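Local coordinates for protein ferritin (PDB 4IWK) that probably stores iron as ferric hydroxide inside a 24-subunit cage, after oxidising the ferrous ion at ferroxidase sites within each four-helix bundle, at residues F9-V13 and F56-A60; E16-S20 and E49-L54; S25-F30 and W81-V87; M38-M42 and V87-I91; E95-T99 and Q128-E132. All blocks are in the same frame, centred on the assembly; numbering follows the deposited sequence.

How the interactions relate
From the N terminus, helix 3-32 runs out and helix 36-62 returns beside it. Interaction 1 closes this hairpin far from its turn, and interaction 2, whose segments lie between those of interaction 1, is nested inside the same loop. Interaction 3 ties the other end of helix 3-32 to the start of helix 84-111, so it crosses both of them along the chain. Interaction 4 joins helix 36-62 to helix 84-111, crosses interactions 1, 2 and 3, and shares Val87 with interaction 3. Interaction 5 follows in series with interactions 1 to 4, closing the loop between helices 84-111 and 115-145. It meets interaction 2 at a common iron ion.

Interaction 1: F9-V13 and F56-A60; sequences FNRQV and FVDFA
The Phe9 ring has Phe56 CD2 over one face, 3.5 Å from Phe9 CZ, while the carbonyl oxygen Phe56 O lies in its plane at the edge, 3.2 Å from Phe9 CE2. The two rings are neither stacked nor edge-to-face, their planes being 53° apart. Phe59 meets Phe9 rim to rim, Phe59 CD2 lying 3.6 Å from Phe9 CZ, which completes a three-ring aromatic cluster. On the Phe56 ring, one face carries Gln12 CG, a CH-pi contact with CG 3.8 Å from the centroid and 16° off the normal. Gln12 reaches this face with CG anti to the backbone N (chi1 -173°), and a bend at chi2 sends its amide onward to Ser101 and Glu16. Ala60 CB adds a methyl 3.6 Å from Phe9 CE2. Next to the cluster, Val13 CG2 touches Phe56 CB, and Val13 CG1 lies 3.9 Å from Val57 CG2. With no hydrogen bond between the segments, the contact is held by apolar surfaces. It joins the antiparallel helices 3-32 and 36-62 within the four-helix bundle. Phe120 of helix 115-145 stacks on Phe59 and meets Phe56 edge-to-face, while Leu102 and Leu105 of helix 84-111 also pack against the cluster.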
# COMPACT_ATOMS: atom_id res chain seq x y z
N PHE A 9 -50.22 6.35 26.45
CA PHE A 9 -48.77 6.17 26.25
C PHE A 9 -48.29 4.91 26.93
O PHE A 9 -47.62 4.06 26.33
CB PHE A 9 -48.02 7.44 26.69
CG PHE A 9 -46.70 7.63 25.98
CD1 PHE A 9 -46.58 8.60 24.94
CD2 PHE A 9 -45.62 6.82 26.32
CE1 PHE A 9 -45.35 8.74 24.27
CE2 PHE A 9 -44.40 6.97 25.66
CZ PHE A 9 -44.31 7.93 24.64
N ASN A 10 -48.66 4.73 28.20
CA ASN A 10 -48.39 3.50 28.94
C ASN A 10 -48.96 2.28 28.16
O ASN A 10 -48.24 1.23 28.00
CB ASN A 10 -48.98 3.67 30.35
CG ASN A 10 -48.31 2.79 31.38
OD1 ASN A 10 -48.97 1.93 32.03
ND2 ASN A 10 -46.99 2.93 31.51
N ARG A 11 -50.20 2.34 27.70
CA ARG A 11 -50.78 1.23 26.94
C ARG A 11 -49.93 0.89 25.66
O ARG A 11 -49.96 -0.23 25.16
CB ARG A 11 -52.24 1.45 26.56
CG ARG A 11 -53.25 1.22 27.69
CD ARG A 11 -54.41 2.20 27.51
NE ARG A 11 -55.71 1.64 27.83
CZ ARG A 11 -56.71 1.50 26.95
NH1 ARG A 11 -56.56 1.91 25.69
NH2 ARG A 11 -57.86 0.97 27.33
N GLN A 12 -49.32 1.91 25.07
CA GLN A 12 -48.62 1.69 23.79
C GLN A 12 -47.41 0.77 24.10
O GLN A 12 -47.07 -0.14 23.27
CB GLN A 12 -48.10 2.99 23.10
CG GLN A 12 -47.55 2.71 21.71
CD GLN A 12 -48.64 2.17 20.77
OE1 GLN A 12 -49.82 2.53 20.93
NE2 GLN A 12 -48.30 1.31 19.84
N VAL A 13 -46.73 1.00 25.22
CA VAL A 13 -45.60 0.14 25.58
C VAL A 13 -46.11 -1.27 25.74
O VAL A 13 -45.51 -2.22 25.22
CB VAL A 13 -44.94 0.57 26.92
CG1 VAL A 13 -43.89 -0.45 27.36
CG2 VAL A 13 -44.31 1.97 26.79
N PHE A 56 -40.48 3.85 23.12
CA PHE A 56 -41.58 4.57 23.86
C PHE A 56 -41.17 4.77 25.34
O PHE A 56 -41.38 5.86 25.89
CB PHE A 56 -42.93 3.82 23.78
CG PHE A 56 -43.68 4.13 22.51
CD1 PHE A 56 -43.31 3.62 21.29
CD2 PHE A 56 -44.67 5.13 22.56
CE1 PHE A 56 -43.97 4.02 20.09
CE2 PHE A 56 -45.29 5.53 21.40
CZ PHE A 56 -44.97 4.98 20.17
N VAL A 57 -40.55 3.78 26.00
CA VAL A 57 -40.17 3.94 27.43
C VAL A 57 -39.12 5.05 27.52
O VAL A 57 -39.26 5.92 28.44
CB VAL A 57 -39.52 2.64 27.95
CG1 VAL A 57 -38.85 2.93 29.32
CG2 VAL A 57 -40.62 1.58 28.08
N ASP A 58 -38.14 5.07 26.61
CA ASP A 58 -37.04 6.10 26.67
C ASP A 58 -37.67 7.50 26.50
O ASP A 58 -37.37 8.38 27.29
CB ASP A 58 -36.05 5.82 25.53
CG ASP A 58 -34.86 6.76 25.58
OD1 ASP A 58 -34.39 7.11 26.67
OD2 ASP A 58 -34.49 7.22 24.53
N PHE A 59 -38.58 7.65 25.51
CA PHE A 59 -39.16 9.02 25.34
C PHE A 59 -40.02 9.36 26.54
O PHE A 59 -39.95 10.51 27.06
CB PHE A 59 -40.05 9.05 24.07
CG PHE A 59 -40.66 10.37 23.85
CD1 PHE A 59 -39.95 11.36 23.17
CD2 PHE A 59 -41.93 10.61 24.33
CE1 PHE A 59 -40.53 12.61 22.96
CE2 PHE A 59 -42.56 11.88 24.11
CZ PHE A 59 -41.81 12.87 23.41
N ALA A 60 -40.77 8.42 27.08
CA ALA A 60 -41.63 8.72 28.27
C ALA A 60 -40.76 9.16 29.43
O ALA A 60 -41.08 10.16 30.12
CB ALA A 60 -42.50 7.52 28.69

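Interaction 2: E16-S20 and E49-L54; sequences EFTAS and EREHGL. With FE (Fe (III) ion), chain G; FE (Fe (III) ion), chain I.
Across from Glu16 and Phe17 run Gly53 and Arg50 on an antiparallel helix, the axes approaching to 7.7 Å at 165°, with the CA atoms of Glu16 and Gly53 5.0 Å apart. Gly53 permits this closeness: a beta carbon there would clash with Phe17 CE1. The Phe17 ring presents its edge to Arg50 O, which lies in the ring plane 3.6 Å from CE1, and CE1 also rests 3.7 Å from Gly53 CA. Cutting Phe17 back to an alanine is likely to open a gap beside Gly53 and Arg50 and to remove a contact with Leu24 of a neighbouring subunit. On the other side, Glu16 bends at chi2 (-60°) to bring OE1 within 2.0 Å of one iron ion, which Glu49 OE1 and His52 ND1 also bind, the latter longer at 2.5 Å. Glu16 OE1 and Glu49 OE1 stand 2.7 Å apart, a like-charged pair brought together by the shared metal. Glu49 bridges: its OE2 binds a second iron at 2.1 Å, and water 2 links both ions. Gln12 NE2 and water 1 donate to Glu16 OE2. Two glutamates and a histidine round one iron, with a carboxylate bridging to the next, are characteristic of the ferritin dinuclear ferroxidase centre.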
# COMPACT_ATOMS: atom_id res chain seq x y z
N GLU A 16 -46.71 -2.86 22.32
CA GLU A 16 -45.50 -3.25 21.52
C GLU A 16 -44.94 -4.53 22.16
O GLU A 16 -44.56 -5.46 21.39
CB GLU A 16 -44.40 -2.18 21.63
CG GLU A 16 -44.85 -0.84 20.93
CD GLU A 16 -45.19 -0.88 19.48
OE1 GLU A 16 -44.74 -1.81 18.82
OE2 GLU A 16 -45.86 0.08 19.01
N PHE A 17 -44.96 -4.62 23.48
CA PHE A 17 -44.42 -5.85 24.09
C PHE A 17 -45.35 -7.06 23.91
O PHE A 17 -44.84 -8.20 23.75
CB PHE A 17 -44.13 -5.65 25.59
CG PHE A 17 -43.02 -4.69 25.88
CD1 PHE A 17 -42.02 -4.37 24.93
CD2 PHE A 17 -42.94 -4.13 27.15
CE1 PHE A 17 -40.98 -3.49 25.24
CE2 PHE A 17 -41.89 -3.26 27.47
CZ PHE A 17 -40.87 -2.98 26.52
N THR A 18 -46.67 -6.82 23.82
CA THR A 18 -47.65 -7.87 23.50
C THR A 18 -47.36 -8.38 22.11
O THR A 18 -47.28 -9.61 21.88
CB THR A 18 -49.08 -7.29 23.59
OG1 THR A 18 -49.30 -6.89 24.95
CG2 THR A 18 -50.13 -8.29 23.17
N ALA A 19 -47.13 -7.46 21.19
CA ALA A 19 -46.81 -7.87 19.82
C ALA A 19 -45.48 -8.60 19.73
O ALA A 19 -45.41 -9.58 19.06
CB ALA A 19 -46.74 -6.67 18.91
N SER A 20 -44.51 -8.20 20.52
CA SER A 20 -43.24 -8.95 20.54
C SER A 20 -43.48 -10.42 20.91
O SER A 20 -42.89 -11.34 20.31
CB SER A 20 -42.31 -8.28 21.55
OG SER A 20 -41.08 -8.99 21.54
N GLU A 49 -40.30 -5.36 17.60
CA GLU A 49 -41.41 -4.76 18.41
C GLU A 49 -40.92 -4.50 19.82
O GLU A 49 -41.35 -3.48 20.42
CB GLU A 49 -42.55 -5.80 18.52
CG GLU A 49 -43.20 -6.14 17.21
CD GLU A 49 -44.05 -5.03 16.69
OE1 GLU A 49 -44.08 -4.00 17.36
OE2 GLU A 49 -44.85 -5.27 15.79
N ARG A 50 -40.06 -5.33 20.39
CA ARG A 50 -39.51 -4.92 21.69
C ARG A 50 -38.71 -3.61 21.56
O ARG A 50 -38.88 -2.74 22.43
CB ARG A 50 -38.58 -6.07 22.17
CG ARG A 50 -38.05 -5.75 23.57
CD ARG A 50 -37.39 -7.00 24.16
NE ARG A 50 -36.82 -6.66 25.53
CZ ARG A 50 -35.60 -6.13 25.55
NH1 ARG A 50 -34.99 -5.88 24.42
NH2 ARG A 50 -35.02 -5.73 26.66
N GLU A 51 -37.90 -3.45 20.49
CA GLU A 51 -37.26 -2.11 20.29
C GLU A 51 -38.25 -0.95 20.21
O GLU A 51 -37.95 0.11 20.82
CB GLU A 51 -36.33 -2.10 19.06
CG GLU A 51 -35.17 -3.07 19.19
CD GLU A 51 -34.26 -2.72 20.37
OE1 GLU A 51 -34.11 -1.51 20.75
OE2 GLU A 51 -33.76 -3.63 21.04
N HIS A 52 -39.42 -1.14 19.53
CA HIS A 52 -40.41 -0.07 19.56
C HIS A 52 -40.83 0.26 20.98
O HIS A 52 -40.91 1.47 21.40
CB HIS A 52 -41.66 -0.45 18.80
CG HIS A 52 -41.41 -0.65 17.37
ND1 HIS A 52 -42.31 -1.27 16.52
CD2 HIS A 52 -40.30 -0.35 16.62
CE1 HIS A 52 -41.77 -1.36 15.32
NE2 HIS A 52 -40.56 -0.81 15.34
N GLY A 53 -41.15 -0.78 21.77
CA GLY A 53 -41.62 -0.51 23.15
C GLY A 53 -40.49 0.24 23.91
O GLY A 53 -40.80 1.13 24.69
N LEU A 54 -39.25 -0.22 23.75
CA LEU A 54 -38.14 0.46 24.44
C LEU A 54 -38.01 1.93 24.03
O LEU A 54 -37.67 2.77 24.89
CB LEU A 54 -36.80 -0.20 24.17
CG LEU A 54 -36.73 -1.63 24.84
CD1 LEU A 54 -35.43 -2.33 24.39
CD2 LEU A 54 -36.81 -1.64 26.39
FE FE G . -44.61 -2.06 16.83
FE FE I . -44.68 -4.25 13.95
O HOH W 1 -45.67 -0.32 16.51
O HOH W 2 -44.98 -2.56 14.81
O HOH W 3 -42.92 -4.65 13.70

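Interaction 3: S25-F30 and W81-V87; sequences SASIWF and WSSPEDV
Aromatic contacts dominate between Trp29 and Trp81. The six-membered ring of Trp81 turns its edge toward the five-membered ring of Trp29 in an offset edge-to-face pair, centroids 5.8 Å apart and planes at 85°. Two CH-pi contacts fall on one face of the Trp29 indole: Trp81 CB lies 4.0 Å from the five-membered centroid, and Val87 CG2 lies 4.1 Å from the six-membered one. Trp29 swings its indole toward segment 81-87 because CG is anti to the backbone N (chi1 -169°), and its far rim, CH2, then reaches Pro84 CD.

Among purely apolar contacts, Ala26 CB and Val87 CG1 are tight at 3.5 Å, and Val87 CG1 is also 3.6 Å from Phe30 CE2. Pro84 CB sits in the plane of the Phe30 ring, at its edge. Trp81 CZ3 rests on the backbone at Ala26 CA.

These contacts fasten the first helix of the four-helix bundle to the N-terminal end of helix 84-111, where the long connection from helix 36-62 arrives. The helix start is a capping box of Ser83 and Asp86: Ser83 at the N-cap accepts a weak bond from Asp86 N, and Asp86 OD2 takes a weak one back from Ser83 N. The same OD2 uses its anti lone pair for a firmer bond from Ser82 N, 2.8 Å long.

Polar links across the segments are few. Trp29 NE1 donates weakly to Trp81 O, at 3.2 Å and a bent 124°. Trp81 NE1 turns instead to Ser90 OG.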
# COMPACT_ATOMS: atom_id res chain seq x y z
N SER A 25 -44.45 -16.23 19.67
CA SER A 25 -45.34 -17.39 19.54
C SER A 25 -45.44 -17.91 18.08
O SER A 25 -45.42 -19.14 17.85
CB SER A 25 -46.73 -17.08 20.13
OG SER A 25 -47.54 -16.28 19.26
N ALA A 26 -45.53 -16.97 17.11
CA ALA A 26 -45.54 -17.38 15.68
C ALA A 26 -44.23 -18.10 15.31
O ALA A 26 -44.25 -19.11 14.60
CB ALA A 26 -45.77 -16.19 14.78
N SER A 27 -43.09 -17.56 15.77
CA SER A 27 -41.80 -18.22 15.48
C SER A 27 -41.78 -19.65 16.01
O SER A 27 -41.24 -20.57 15.40
CB SER A 27 -40.64 -17.41 16.12
OG SER A 27 -40.42 -17.77 17.48
N ILE A 28 -42.39 -19.85 17.18
CA ILE A 28 -42.39 -21.24 17.78
C ILE A 28 -43.26 -22.12 16.92
O ILE A 28 -42.85 -23.22 16.56
CB ILE A 28 -42.90 -21.15 19.25
CG1 ILE A 28 -41.86 -20.45 20.13
CG2 ILE A 28 -43.21 -22.57 19.69
CD1 ILE A 28 -42.47 -20.07 21.49
N TRP A 29 -44.46 -21.65 16.52
CA TRP A 29 -45.30 -22.46 15.68
C TRP A 29 -44.56 -22.83 14.41
O TRP A 29 -44.59 -23.98 13.95
CB TRP A 29 -46.66 -21.71 15.39
CG TRP A 29 -47.62 -22.67 14.74
CD1 TRP A 29 -48.59 -23.42 15.39
CD2 TRP A 29 -47.70 -23.00 13.34
NE1 TRP A 29 -49.26 -24.22 14.46
CE2 TRP A 29 -48.73 -23.99 13.20
CE3 TRP A 29 -46.96 -22.62 12.21
CZ2 TRP A 29 -49.09 -24.55 11.91
CZ3 TRP A 29 -47.28 -23.17 10.94
CH2 TRP A 29 -48.34 -24.18 10.81
N PHE A 30 -43.97 -21.82 13.72
CA PHE A 30 -43.28 -22.11 12.48
C PHE A 30 -42.14 -23.11 12.71
O PHE A 30 -41.99 -24.01 11.91
CB PHE A 30 -42.71 -20.80 11.93
CG PHE A 30 -43.77 -19.99 11.23
CD1 PHE A 30 -44.60 -20.60 10.30
CD2 PHE A 30 -43.92 -18.64 11.49
CE1 PHE A 30 -45.59 -19.87 9.58
CE2 PHE A 30 -44.90 -17.89 10.77
CZ PHE A 30 -45.74 -18.51 9.83
N TRP A 81 -53.90 -21.99 15.54
CA TRP A 81 -53.27 -22.02 14.23
C TRP A 81 -53.02 -23.45 13.67
O TRP A 81 -52.50 -24.30 14.39
CB TRP A 81 -51.83 -21.45 14.42
CG TRP A 81 -51.83 -19.92 14.63
CD1 TRP A 81 -52.81 -19.04 14.31
CD2 TRP A 81 -50.79 -19.18 15.31
NE1 TRP A 81 -52.42 -17.74 14.67
CE2 TRP A 81 -51.19 -17.81 15.29
CE3 TRP A 81 -49.56 -19.52 15.89
CZ2 TRP A 81 -50.42 -16.79 15.84
CZ3 TRP A 81 -48.80 -18.51 16.44
CH2 TRP A 81 -49.19 -17.16 16.39
N SER A 82 -53.42 -23.69 12.46
CA SER A 82 -53.21 -25.03 11.90
C SER A 82 -52.47 -24.92 10.53
O SER A 82 -52.08 -25.93 9.91
CB SER A 82 -54.56 -25.79 11.88
OG SER A 82 -55.39 -25.05 11.07
N SER A 83 -52.20 -23.69 10.05
CA SER A 83 -51.42 -23.61 8.84
C SER A 83 -50.69 -22.28 8.78
O SER A 83 -51.00 -21.41 9.61
CB SER A 83 -52.36 -23.66 7.61
OG SER A 83 -53.18 -22.51 7.63
N PRO A 84 -49.67 -22.14 7.88
CA PRO A 84 -48.99 -20.80 7.78
C PRO A 84 -49.96 -19.70 7.49
O PRO A 84 -49.79 -18.57 8.02
CB PRO A 84 -47.95 -20.97 6.66
CG PRO A 84 -47.63 -22.48 6.79
CD PRO A 84 -48.96 -23.17 7.10
N GLU A 85 -50.95 -19.96 6.65
CA GLU A 85 -51.94 -18.87 6.40
C GLU A 85 -52.61 -18.33 7.69
O GLU A 85 -52.80 -17.07 7.83
CB GLU A 85 -53.04 -19.39 5.47
CG GLU A 85 -53.83 -18.17 5.00
CD GLU A 85 -54.97 -18.59 4.09
OE1 GLU A 85 -54.77 -19.58 3.38
OE2 GLU A 85 -56.02 -17.87 4.08
N ASP A 86 -52.94 -19.23 8.64
CA ASP A 86 -53.57 -18.80 9.85
C ASP A 86 -52.61 -17.89 10.62
O ASP A 86 -53.04 -16.91 11.26
CB ASP A 86 -53.87 -20.00 10.77
CG ASP A 86 -54.94 -20.95 10.20
OD1 ASP A 86 -55.78 -20.50 9.38
OD2 ASP A 86 -54.98 -22.13 10.66
N VAL A 87 -51.35 -18.29 10.68
CA VAL A 87 -50.38 -17.52 11.47
C VAL A 87 -50.22 -16.10 10.82
O VAL A 87 -50.32 -15.09 11.52
CB VAL A 87 -48.99 -18.17 11.47
CG1 VAL A 87 -48.08 -17.39 12.46
CG2 VAL A 87 -49.13 -19.63 12.01

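Interaction 4: M38-M42 and V87-I91; sequences MAAYM and VWQSI
Met42 CE sits squarely over one face of the Trp88 indole, 3.4 Å from the centroid of the six-membered ring and only 5° off its normal. This CH-pi contact is the apolar centre. The Met42 chain bends at chi2 (-63°), and its end meets Ile91 tip to tip, CE 3.5 Å from Ile91 CG1. Met42 SD stays above the same indole face at a distance, a Met-aromatic contact at 4.8 Å from the centroid of the six-membered ring.

Farther out, Tyr41 approaches the rim of Trp88, with Tyr41 CD2 3.7 Å from Trp88 CH2, an oblique pairing. Tyr41 also lies near a bound iron. At the polar edge, Met38 reaches out with an extended chain, placing SD in the indole plane beside the N-H. Trp88 NE1 donates to Met38 SD over 3.4 Å; the line is nearly straight at 173°, but the bond is weak. Without the indole, as with a leucine at Trp88, Met38 SD would probably lose its donor and Met42 CE the flat face it rests on.

The segments run side by side, with axes 12.9 Å apart, so long side chains span the core between helices 36-62 and 84-111. Phe30 of helix 3-32 and Ile138 of helix 115-145 also touch this group. The chemistry implies an indole served by sulfur: its buried N-H finds a weak sulfur acceptor, while a second methionine covers one face of its pi system.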
# COMPACT_ATOMS: atom_id res chain seq x y z
N MET A 38 -39.79 -18.73 7.83
CA MET A 38 -40.89 -17.90 8.40
C MET A 38 -40.59 -17.76 9.88
O MET A 38 -40.86 -16.67 10.41
CB MET A 38 -42.29 -18.55 8.17
CG MET A 38 -42.60 -18.59 6.65
SD MET A 38 -44.15 -19.43 6.39
CE MET A 38 -44.22 -19.46 4.49
N ALA A 39 -40.00 -18.77 10.56
CA ALA A 39 -39.72 -18.60 11.99
C ALA A 39 -38.71 -17.51 12.17
O ALA A 39 -38.83 -16.70 13.09
CB ALA A 39 -39.19 -19.94 12.53
N ALA A 40 -37.68 -17.50 11.33
CA ALA A 40 -36.61 -16.45 11.55
C ALA A 40 -37.15 -15.06 11.27
O ALA A 40 -36.79 -14.13 12.03
CB ALA A 40 -35.44 -16.76 10.60
N TYR A 41 -38.10 -14.92 10.31
CA TYR A 41 -38.76 -13.65 10.09
C TYR A 41 -39.49 -13.26 11.36
O TYR A 41 -39.42 -12.08 11.79
CB TYR A 41 -39.65 -13.73 8.87
CG TYR A 41 -40.20 -12.40 8.44
CD1 TYR A 41 -39.68 -11.75 7.30
CD2 TYR A 41 -41.32 -11.83 9.08
CE1 TYR A 41 -40.19 -10.57 6.87
CE2 TYR A 41 -41.80 -10.59 8.67
CZ TYR A 41 -41.25 -9.99 7.58
OH TYR A 41 -41.80 -8.78 7.17
N MET A 42 -40.25 -14.18 11.91
CA MET A 42 -41.06 -13.84 13.13
C MET A 42 -40.11 -13.45 14.30
O MET A 42 -40.43 -12.51 15.08
CB MET A 42 -42.00 -15.00 13.52
CG MET A 42 -43.02 -15.35 12.43
SD MET A 42 -44.12 -13.93 12.14
CE MET A 42 -45.29 -14.43 10.82
N VAL A 87 -51.35 -18.29 10.68
CA VAL A 87 -50.38 -17.52 11.47
C VAL A 87 -50.22 -16.10 10.82
O VAL A 87 -50.32 -15.09 11.52
CB VAL A 87 -48.99 -18.17 11.47
CG1 VAL A 87 -48.08 -17.39 12.46
CG2 VAL A 87 -49.13 -19.63 12.01
N TRP A 88 -49.96 -16.05 9.50
CA TRP A 88 -49.80 -14.73 8.87
C TRP A 88 -51.02 -13.84 9.00
O TRP A 88 -50.93 -12.67 9.15
CB TRP A 88 -49.42 -14.95 7.41
CG TRP A 88 -47.96 -15.41 7.27
CD1 TRP A 88 -47.52 -16.65 7.02
CD2 TRP A 88 -46.79 -14.58 7.43
NE1 TRP A 88 -46.13 -16.66 6.93
CE2 TRP A 88 -45.68 -15.40 7.24
CE3 TRP A 88 -46.60 -13.19 7.69
CZ2 TRP A 88 -44.37 -14.92 7.28
CZ3 TRP A 88 -45.28 -12.71 7.76
CH2 TRP A 88 -44.19 -13.59 7.55
N GLN A 89 -52.20 -14.44 8.95
CA GLN A 89 -53.42 -13.64 9.14
C GLN A 89 -53.50 -13.05 10.56
O GLN A 89 -53.83 -11.86 10.77
CB GLN A 89 -54.66 -14.57 8.84
CG GLN A 89 -55.99 -13.87 9.27
CD GLN A 89 -56.36 -12.70 8.29
OE1 GLN A 89 -56.13 -12.84 7.10
NE2 GLN A 89 -56.85 -11.56 8.81
N SER A 90 -53.09 -13.85 11.54
CA SER A 90 -53.00 -13.28 12.91
C SER A 90 -51.95 -12.16 13.01
O SER A 90 -52.19 -11.18 13.76
CB SER A 90 -52.64 -14.37 13.93
OG SER A 90 -53.77 -15.27 14.09
N ILE A 91 -50.83 -12.30 12.30
CA ILE A 91 -49.78 -11.26 12.38
C ILE A 91 -50.33 -10.00 11.67
O ILE A 91 -50.10 -8.88 12.13
CB ILE A 91 -48.52 -11.74 11.72
CG1 ILE A 91 -47.97 -12.93 12.54
CG2 ILE A 91 -47.49 -10.64 11.54
CD1 ILE A 91 -47.72 -12.54 13.97

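Interaction 5: E95-T99 and Q128-E132; sequences EQANT and QVNEE. With FE (Fe (III) ion), chain I.
Glu95 and Glu131 meet at an iron ion, which Glu95 OE2 and Glu131 OE1 each bind at 2.1 Å. Glu95 OE1 binds more loosely at 2.6 Å, an uneven chelate. The carboxylate planes stand 88° apart, with Glu95 OE2 and Glu131 OE1 held within 2.8 Å by the shared metal. Waters 2 and 3 and Glu49 OE2 also bind it. Here the antiparallel helices 84-111 and 115-145 supply their side of the four-helix bundle's ferroxidase centre, and Glu131 OE2 binds another iron beyond it, with Glu45 and Glu48.

In the second shell, Gln128 NE2 donates to Glu95 OE1 at 3.0 Å, the bond straight at 176° and in the amide plane. Its other N-H goes to Thr99 OG1, 3.1 Å away and also in plane, so two bonds fix the amide's rotation. Gln128 OE1 accepts a hydrogen bond from water 2. Asn98 ND2 meets Glu95 OE1 from above the carboxylate plane, 63° out of it, while Gln15 NE2 donates to Asn98 OD1; Tyr23 OH hydrogen-bonds Glu95 OE2.

Thr99 OG1 donates a hydrogen bond to Glu132 OE2, 2.6 Å away, on the anti lone pair. Outermost, water 4 bridges Glu132 OE1, at 2.5 Å, to Gln96 NE2.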
# COMPACT_ATOMS: atom_id res chain seq x y z
N GLU A 95 -50.59 -6.36 13.58
CA GLU A 95 -50.05 -5.08 13.04
C GLU A 95 -51.16 -4.02 12.91
O GLU A 95 -50.89 -2.82 13.25
CB GLU A 95 -49.27 -5.25 11.77
CG GLU A 95 -47.87 -5.93 12.03
CD GLU A 95 -46.90 -5.17 12.87
OE1 GLU A 95 -47.18 -4.02 13.24
OE2 GLU A 95 -45.82 -5.77 13.04
N GLN A 96 -52.35 -4.45 12.52
CA GLN A 96 -53.48 -3.52 12.43
C GLN A 96 -53.82 -2.98 13.79
O GLN A 96 -54.10 -1.76 13.96
CB GLN A 96 -54.67 -4.15 11.80
CG GLN A 96 -54.40 -4.41 10.32
CD GLN A 96 -55.42 -5.35 9.68
OE1 GLN A 96 -56.16 -6.02 10.39
NE2 GLN A 96 -55.47 -5.39 8.33
N ALA A 97 -53.75 -3.85 14.83
CA ALA A 97 -53.87 -3.40 16.20
C ALA A 97 -52.83 -2.43 16.68
O ALA A 97 -53.14 -1.51 17.48
CB ALA A 97 -53.96 -4.59 17.18
N ASN A 98 -51.58 -2.70 16.33
CA ASN A 98 -50.50 -1.82 16.69
C ASN A 98 -50.80 -0.42 16.07
O ASN A 98 -50.55 0.59 16.72
CB ASN A 98 -49.21 -2.34 16.11
CG ASN A 98 -48.61 -3.51 16.88
OD1 ASN A 98 -49.10 -3.88 17.97
ND2 ASN A 98 -47.45 -4.00 16.39
N THR A 99 -51.26 -0.39 14.84
CA THR A 99 -51.51 0.90 14.12
C THR A 99 -52.66 1.56 14.83
O THR A 99 -52.57 2.77 15.04
CB THR A 99 -51.88 0.63 12.68
OG1 THR A 99 -50.76 0.03 12.03
CG2 THR A 99 -52.25 1.97 11.91
N GLN A 128 -45.64 1.85 10.34
CA GLN A 128 -46.78 0.95 10.33
C GLN A 128 -47.39 0.84 8.93
O GLN A 128 -47.87 -0.22 8.56
CB GLN A 128 -47.89 1.44 11.29
CG GLN A 128 -47.53 1.21 12.76
CD GLN A 128 -47.10 -0.24 12.99
OE1 GLN A 128 -45.91 -0.48 13.26
NE2 GLN A 128 -48.04 -1.20 12.89
N VAL A 129 -47.39 1.95 8.16
CA VAL A 129 -47.84 1.79 6.78
C VAL A 129 -46.95 0.77 6.05
O VAL A 129 -47.44 -0.10 5.31
CB VAL A 129 -47.74 3.19 6.04
CG1 VAL A 129 -47.86 3.01 4.54
CG2 VAL A 129 -48.79 4.10 6.65
N ASN A 130 -45.65 0.83 6.28
CA ASN A 130 -44.76 -0.08 5.57
C ASN A 130 -44.96 -1.54 6.07
O ASN A 130 -44.99 -2.47 5.28
CB ASN A 130 -43.35 0.33 5.83
CG ASN A 130 -42.98 1.61 5.01
OD1 ASN A 130 -43.77 2.05 4.14
ND2 ASN A 130 -41.84 2.27 5.36
N GLU A 131 -45.13 -1.66 7.38
CA GLU A 131 -45.27 -3.05 7.96
C GLU A 131 -46.59 -3.65 7.53
O GLU A 131 -46.63 -4.90 7.11
CB GLU A 131 -45.25 -3.01 9.49
CG GLU A 131 -43.87 -2.56 9.98
CD GLU A 131 -43.63 -2.93 11.42
OE1 GLU A 131 -44.64 -3.39 12.01
OE2 GLU A 131 -42.54 -2.73 11.93
N GLU A 132 -47.68 -2.88 7.55
CA GLU A 132 -48.96 -3.49 7.11
C GLU A 132 -48.87 -3.91 5.62
O GLU A 132 -49.46 -4.96 5.23
CB GLU A 132 -50.14 -2.57 7.32
CG GLU A 132 -50.51 -2.42 8.82
CD GLU A 132 -51.84 -1.74 9.02
OE1 GLU A 132 -52.72 -1.88 8.15
OE2 GLU A 132 -52.01 -0.97 9.96
FE FE I . -44.68 -4.25 13.95
O HOH W 2 -44.98 -2.56 14.81
O HOH W 4 -53.77 -3.61 6.72
O HOH W 3 -42.92 -4.65 13.70